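Local coordinates for beta-N-acetylhexosaminidase (Beutenbergia cavernae, PDB 5BU9), which probably hydrolyses terminal non-reducing N-acetyl-D-hexosamine residues in N-acetyl-beta-D-hexosaminides, as a member of glycosyl hydrolase family 3, at residues A[113-118]-A[175-180]; A[129-134]-A[168-173]; A[198-203]-A[273-278]. All coordinates share one frame; numbering follows the deposited sequence.

Interaction 1 (A[113-118]-A[175-180]); sequences DATTWG and RASGVE
Ser177 reaches across to helix 107-123 and gives its hydroxyl hydrogen to the carbonyl of Thr115, with Ser177 OG 2.7 Å from Thr115 O. The donor meets O at a C=O...OG angle of 125° and lies moderately out of the carbonyl plane. Ser177 OG also lies 3.3 Å from Thr115 CG2. Thr115 turns that methyl toward Ser177 by placing OG1 beside its own backbone N (chi1 -57°), where the hydroxyl bonds to Gln111 O one helical turn back.

Ser177 CB rests on the backbone of Gly118, 3.6 Å from its C atom, and Val179 adds its CG2 methyl 3.4 Å from Gly118 O. Glycine suits this point: a beta carbon at Gly118 would point toward residues 175-180 and lie tightly against Ser177 CB.

What brings Ser177 and Val179 here is the end of helix 160-176. Gly178, with a positive phi of 86°, is the C-prime residue of a Schellman motif, in which Val179 N bonds to Met174 O and Gly178 N to Arg175 O. Beyond the turn, Arg175 NE and Glu180 OE2 form a salt bridge at 3.0 Å, joining the last helical turn to the start of strand 180-186. The contact thus joins two helices of the TIM-barrel-type domain at the turn into that strand.

It combines one hydroxyl-to-carbonyl bond with methyl and methylene packing on bare helix backbone. A small side chain with a donor, such as serine, can make both at once, and a larger residue than Gly118 would probably crowd Ser177 CB.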
# COMPACT_ATOMS: atom_id res chain seq x y z
N ASP A 113 6.17 -4.32 21.00
CA ASP A 113 7.16 -3.50 20.31
C ASP A 113 6.50 -2.72 19.16
O ASP A 113 6.86 -1.57 18.90
CB ASP A 113 8.32 -4.35 19.79
CG ASP A 113 9.18 -4.94 20.93
OD1 ASP A 113 9.11 -4.46 22.09
OD2 ASP A 113 9.93 -5.90 20.66
N ALA A 114 5.50 -3.30 18.51
CA ALA A 114 4.90 -2.62 17.36
C ALA A 114 4.00 -1.49 17.84
O ALA A 114 3.77 -0.54 17.11
CB ALA A 114 4.11 -3.57 16.50
N THR A 115 3.51 -1.62 19.06
CA THR A 115 2.74 -0.53 19.67
C THR A 115 3.65 0.69 19.84
O THR A 115 3.28 1.83 19.56
CB THR A 115 2.17 -0.94 21.03
OG1 THR A 115 1.36 -2.11 20.87
CG2 THR A 115 1.34 0.19 21.64
N THR A 116 4.87 0.43 20.31
CA THR A 116 5.86 1.47 20.45
C THR A 116 6.17 2.09 19.09
O THR A 116 6.14 3.31 18.96
CB THR A 116 7.13 0.91 21.08
OG1 THR A 116 6.80 0.31 22.34
CG2 THR A 116 8.18 2.00 21.29
N TRP A 117 6.45 1.25 18.09
CA TRP A 117 6.81 1.74 16.74
C TRP A 117 5.68 2.57 16.17
O TRP A 117 5.89 3.63 15.58
CB TRP A 117 7.12 0.57 15.80
CG TRP A 117 8.22 -0.26 16.32
CD1 TRP A 117 9.21 0.14 17.17
CD2 TRP A 117 8.45 -1.66 16.07
NE1 TRP A 117 10.04 -0.92 17.46
CE2 TRP A 117 9.59 -2.03 16.80
CE3 TRP A 117 7.79 -2.62 15.30
CZ2 TRP A 117 10.11 -3.33 16.76
CZ3 TRP A 117 8.29 -3.91 15.28
CH2 TRP A 117 9.44 -4.25 16.01
N GLY A 118 4.46 2.09 16.36
CA GLY A 118 3.29 2.83 15.94
C GLY A 118 3.13 4.20 16.59
O GLY A 118 2.73 5.14 15.90
N ARG A 175 -2.39 -0.64 15.22
CA ARG A 175 -3.75 -0.13 15.45
C ARG A 175 -3.91 0.40 16.87
O ARG A 175 -4.58 1.40 17.06
CB ARG A 175 -4.81 -1.21 15.20
CG ARG A 175 -4.89 -1.68 13.76
CD ARG A 175 -6.15 -2.52 13.43
NE ARG A 175 -5.96 -3.05 12.08
CZ ARG A 175 -5.63 -4.31 11.81
NH1 ARG A 175 -5.53 -5.19 12.80
NH2 ARG A 175 -5.43 -4.70 10.55
N ALA A 176 -3.30 -0.25 17.87
CA ALA A 176 -3.46 0.19 19.27
C ALA A 176 -2.85 1.58 19.46
O ALA A 176 -3.22 2.30 20.40
CB ALA A 176 -2.82 -0.80 20.26
N SER A 177 -1.94 1.96 18.58
CA SER A 177 -1.36 3.30 18.62
C SER A 177 -1.96 4.26 17.57
O SER A 177 -1.43 5.34 17.36
CB SER A 177 0.15 3.22 18.44
OG SER A 177 0.74 2.70 19.63
N GLY A 178 -3.07 3.88 16.93
CA GLY A 178 -3.76 4.75 15.99
C GLY A 178 -3.25 4.72 14.55
O GLY A 178 -3.56 5.61 13.76
N VAL A 179 -2.48 3.69 14.20
CA VAL A 179 -1.93 3.57 12.85
C VAL A 179 -2.49 2.34 12.18
O VAL A 179 -2.22 1.22 12.62
CB VAL A 179 -0.40 3.48 12.84
CG1 VAL A 179 0.09 3.53 11.41
CG2 VAL A 179 0.20 4.58 13.67
N GLU A 180 -3.25 2.53 11.09
CA GLU A 180 -3.77 1.39 10.35
C GLU A 180 -2.66 0.77 9.54
O GLU A 180 -1.65 1.42 9.26
CB GLU A 180 -4.93 1.80 9.44
CG GLU A 180 -6.31 1.70 10.14
CD GLU A 180 -6.73 0.25 10.47
OE1 GLU A 180 -7.84 0.08 11.04
OE2 GLU A 180 -5.97 -0.71 10.15

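Interaction 2 (A[129-134]-A[168-173])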
# COMPACT_ATOMS: atom_id res chain seq x y z
N ASN A 129 0.45 2.65 7.85
CA ASN A 129 1.72 1.96 7.57
C ASN A 129 1.53 0.98 6.41
O ASN A 129 0.64 0.13 6.44
CB ASN A 129 2.21 1.22 8.83
CG ASN A 129 3.70 0.85 8.77
OD1 ASN A 129 4.37 1.11 7.78
ND2 ASN A 129 4.21 0.23 9.85
N LEU A 130 2.37 1.10 5.37
CA LEU A 130 2.35 0.09 4.30
C LEU A 130 3.17 -1.12 4.77
O LEU A 130 4.32 -1.36 4.34
CB LEU A 130 2.88 0.68 2.97
CG LEU A 130 2.24 1.99 2.50
CD1 LEU A 130 2.65 2.29 1.06
CD2 LEU A 130 0.71 1.97 2.61
N ALA A 131 2.55 -1.89 5.65
CA ALA A 131 3.15 -3.05 6.32
C ALA A 131 2.00 -3.58 7.17
O ALA A 131 1.09 -2.83 7.44
CB ALA A 131 4.38 -2.63 7.19
N PRO A 132 2.03 -4.85 7.62
CA PRO A 132 3.11 -5.83 7.51
C PRO A 132 3.11 -6.59 6.19
O PRO A 132 2.07 -6.76 5.56
CB PRO A 132 2.82 -6.78 8.67
CG PRO A 132 1.27 -6.79 8.72
CD PRO A 132 0.86 -5.40 8.35
N VAL A 133 4.28 -7.04 5.79
CA VAL A 133 4.45 -8.04 4.72
C VAL A 133 3.88 -9.39 5.14
O VAL A 133 4.35 -10.00 6.09
CB VAL A 133 5.94 -8.18 4.36
CG1 VAL A 133 6.16 -9.37 3.49
CG2 VAL A 133 6.44 -6.92 3.67
N MSE A 134 2.89 -9.87 4.42
CA MSE A 134 2.36 -11.20 4.71
C MSE A 134 2.67 -12.18 3.59
O MSE A 134 2.05 -13.25 3.49
CB MSE A 134 0.86 -11.13 4.97
CG MSE A 134 0.55 -10.23 6.15
SE MSE A 134 -1.22 -10.52 6.89
CE MSE A 134 -0.81 -12.11 7.95
N ASN A 168 -0.06 -10.30 12.22
CA ASN A 168 -1.30 -9.87 12.87
C ASN A 168 -0.99 -9.21 14.22
O ASN A 168 -1.72 -8.32 14.66
CB ASN A 168 -2.27 -11.03 13.06
CG ASN A 168 -2.94 -11.45 11.78
OD1 ASN A 168 -2.88 -10.72 10.78
ND2 ASN A 168 -3.58 -12.62 11.79
N ALA A 169 0.08 -9.67 14.85
CA ALA A 169 0.53 -9.10 16.11
C ALA A 169 1.00 -7.68 15.81
O ALA A 169 0.63 -6.74 16.50
CB ALA A 169 1.62 -9.92 16.70
N PHE A 170 1.79 -7.55 14.74
CA PHE A 170 2.35 -6.25 14.32
C PHE A 170 1.20 -5.28 14.04
O PHE A 170 1.19 -4.17 14.53
CB PHE A 170 3.28 -6.47 13.11
CG PHE A 170 3.85 -5.21 12.47
CD1 PHE A 170 3.12 -4.47 11.55
CD2 PHE A 170 5.17 -4.83 12.71
CE1 PHE A 170 3.65 -3.36 10.93
CE2 PHE A 170 5.71 -3.73 12.08
CZ PHE A 170 4.95 -2.98 11.18
N SER A 171 0.22 -5.74 13.27
CA SER A 171 -0.95 -4.93 12.93
C SER A 171 -1.67 -4.48 14.20
O SER A 171 -2.02 -3.31 14.34
CB SER A 171 -1.92 -5.72 12.01
OG SER A 171 -1.39 -5.89 10.71
N ALA A 172 -1.88 -5.42 15.12
CA ALA A 172 -2.60 -5.12 16.36
C ALA A 172 -1.95 -3.99 17.18
O ALA A 172 -2.64 -3.11 17.69
CB ALA A 172 -2.75 -6.37 17.19
N GLY A 173 -0.62 -4.01 17.31
CA GLY A 173 0.08 -2.98 18.06
C GLY A 173 0.04 -1.63 17.34
O GLY A 173 -0.06 -0.57 17.94
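Pro132 and Ser171 mark the nearest approach of the two backbones, their CA atoms 6.8 Å apart. Helix 160-176 supplies residues 168-173 as regular helix, whereas 129-134 leaves strand 128-129 through an inverse gamma turn centred on Leu130, followed by a cis peptide bond before Pro132.

Phe170 has the largest share of the packing. With CG opposite the backbone N (chi1 175°), its ring extends toward the loop, where Pro132 CB lies 3.7 Å from Phe170 CD1 and Ala131 CB 3.9 Å from Phe170 CE1, both approaching obliquely. Asn129 comes instead to the ring edge, its ND2 3.6 Å from Phe170 CZ and close to the ring plane; the amide is held by Gln80 N, which bonds to OD1. The compact ring of Pro132 also fits beside the helix itself, Pro132 CD 3.3 Å from Ser171 OG, a hydroxyl that bonds to Thr181 OG1. Farther along, the bent selenomethionine chain of Met134 brings CE to 3.8 Å from Asn168 OD1. Replacing Phe170 with alanine would remove the ring, which would probably leave a gap beside Ala131 and Pro132 and take from the Asn129 amide the edge it packs against.

Around this buried contact, the loop is bonded along its backbone to strand 180-186, Ala131 to Val182 and Pro132 to Lys184, while Trp117 of helix 107-123 packs against Phe170. The arrangement thus seats one outer helix of the TIM-barrel-type domain on the chain leaving an inner strand.

Interaction 3 (A[198-203]-A[273-278])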
# COMPACT_ATOMS: atom_id res chain seq x y z
N THR A 198 12.56 -3.32 -11.04
CA THR A 198 13.61 -3.12 -12.03
C THR A 198 13.51 -4.01 -13.27
O THR A 198 14.28 -3.83 -14.21
CB THR A 198 15.01 -3.43 -11.39
OG1 THR A 198 14.95 -4.76 -10.86
CG2 THR A 198 15.32 -2.49 -10.25
N THR A 199 12.64 -5.01 -13.24
CA THR A 199 12.52 -5.98 -14.33
C THR A 199 11.06 -6.00 -14.80
O THR A 199 10.18 -5.77 -13.99
CB THR A 199 12.96 -7.41 -13.83
OG1 THR A 199 14.29 -7.35 -13.34
CG2 THR A 199 12.94 -8.43 -14.97
N ALA A 200 10.79 -6.24 -16.08
CA ALA A 200 9.40 -6.37 -16.53
C ALA A 200 9.17 -7.81 -16.98
O ALA A 200 10.13 -8.57 -17.13
CB ALA A 200 9.07 -5.39 -17.65
N GLY A 201 7.92 -8.19 -17.18
CA GLY A 201 7.61 -9.57 -17.53
C GLY A 201 7.88 -10.51 -16.37
O GLY A 201 8.19 -11.69 -16.57
N VAL A 202 7.78 -10.00 -15.14
CA VAL A 202 7.96 -10.85 -13.97
C VAL A 202 6.76 -11.75 -13.80
O VAL A 202 5.62 -11.30 -13.65
CB VAL A 202 8.17 -10.06 -12.71
CG1 VAL A 202 8.22 -11.05 -11.54
CG2 VAL A 202 9.44 -9.28 -12.79
N VAL A 203 7.03 -13.04 -13.85
CA VAL A 203 6.00 -14.07 -13.79
C VAL A 203 6.31 -14.96 -12.60
O VAL A 203 7.43 -15.47 -12.47
CB VAL A 203 5.94 -14.93 -15.08
CG1 VAL A 203 4.97 -16.15 -14.85
CG2 VAL A 203 5.47 -14.10 -16.24
N ALA A 273 7.99 1.58 -11.24
CA ALA A 273 8.24 0.14 -11.29
C ALA A 273 8.28 -0.38 -12.73
O ALA A 273 7.31 -0.21 -13.51
CB ALA A 273 7.17 -0.60 -10.48
N GLU A 274 9.40 -1.01 -13.08
CA GLU A 274 9.67 -1.40 -14.45
C GLU A 274 8.58 -2.33 -14.97
O GLU A 274 8.24 -2.28 -16.13
CB GLU A 274 11.03 -2.09 -14.57
CG GLU A 274 11.47 -2.37 -16.00
CD GLU A 274 11.67 -1.09 -16.84
OE1 GLU A 274 11.69 0.05 -16.27
OE2 GLU A 274 11.81 -1.23 -18.08
N GLN A 275 8.01 -3.14 -14.07
CA GLN A 275 7.04 -4.15 -14.45
C GLN A 275 5.81 -3.53 -15.15
O GLN A 275 5.18 -4.18 -15.97
CB GLN A 275 6.59 -4.93 -13.22
CG GLN A 275 5.37 -5.84 -13.48
CD GLN A 275 5.77 -7.20 -14.03
OE1 GLN A 275 6.92 -7.38 -14.48
NE2 GLN A 275 4.85 -8.18 -13.98
N VAL A 276 5.49 -2.26 -14.85
CA VAL A 276 4.31 -1.67 -15.51
C VAL A 276 4.58 -0.48 -16.42
O VAL A 276 3.65 0.20 -16.83
CB VAL A 276 3.24 -1.28 -14.47
CG1 VAL A 276 2.73 -2.51 -13.80
CG2 VAL A 276 3.78 -0.25 -13.43
N GLN A 277 5.85 -0.25 -16.77
CA GLN A 277 6.19 0.90 -17.61
C GLN A 277 5.68 0.72 -19.05
O GLN A 277 5.57 1.71 -19.75
CB GLN A 277 7.70 1.15 -17.64
CG GLN A 277 8.27 1.65 -16.33
CD GLN A 277 7.57 2.90 -15.80
OE1 GLN A 277 6.84 2.86 -14.77
NE2 GLN A 277 7.79 4.01 -16.48
N ALA A 278 5.40 -0.52 -19.50
CA ALA A 278 4.81 -0.77 -20.85
C ALA A 278 3.47 -0.06 -21.06
O ALA A 278 3.10 0.23 -22.18
CB ALA A 278 4.64 -2.27 -21.09
O HOH W 1 5.71 -6.44 -17.60
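Gln275 and Val202 join two loops of the TIM-barrel-type domain, one following strand 180-186 and the other following strand 264-267. In barrels of this kind such loops line the rim at the carboxyl ends of the strands, the side on which active sites lie.

Two direct hydrogen bonds pair the side-chain amide of Gln275 with the backbone of Val202. Val202 N donates to Gln275 OE1 at 2.8 Å, nearly straight at 165° and on a lone pair in the carbonyl plane. In return Gln275 NE2 donates to Val202 O at 3.2 Å, a more bent bond with an angle of 145° at the hydrogen. A glutamine fits because its amide offers both an acceptor and a donor; the chain bends at chi2 (86°) to turn the amide to this peptide, and Thr232 O takes a further bond from NE2. Val202 is itself bonded along its backbone to Val234.

Van der Waals contacts fill the outer part. Glu274 lays CB against the backbone, 3.4 Å from Thr198 C, while a bend at chi2 takes its carboxylate off the contact. Ala200 CB touches Glu274 O at 3.6 Å, a small methyl suited to the close approach of the two backbones. Gly201, at a positive phi that favours glycine, makes the turn into Val202.

Solvent supplies the last link: a single water accepts from Gly201 N at 2.9 Å and donates to Gln275 O at 2.8 Å.

From the N terminus, helix 107-123 contributes the first half of interaction 1, and the chain then passes through strand 128-129 into the first half of interaction 2. Helix 160-176 closes interaction 2 at 168-173, and its end closes interaction 1 at 175-180, so interaction 2 is nested inside the loop of interaction 1. The two touch, with Glu180 O 2.8 Å from Asn129 N, and together tie helices 107-123 and 160-176 to neighbouring inner strands. Interaction 3 comes later in series, opening after strand 180-186 and closing ahead of helix 281-291. It joins loops on the opposite side of the chain's centre; the centres of interactions 2 and 3 are about 27 Å apart.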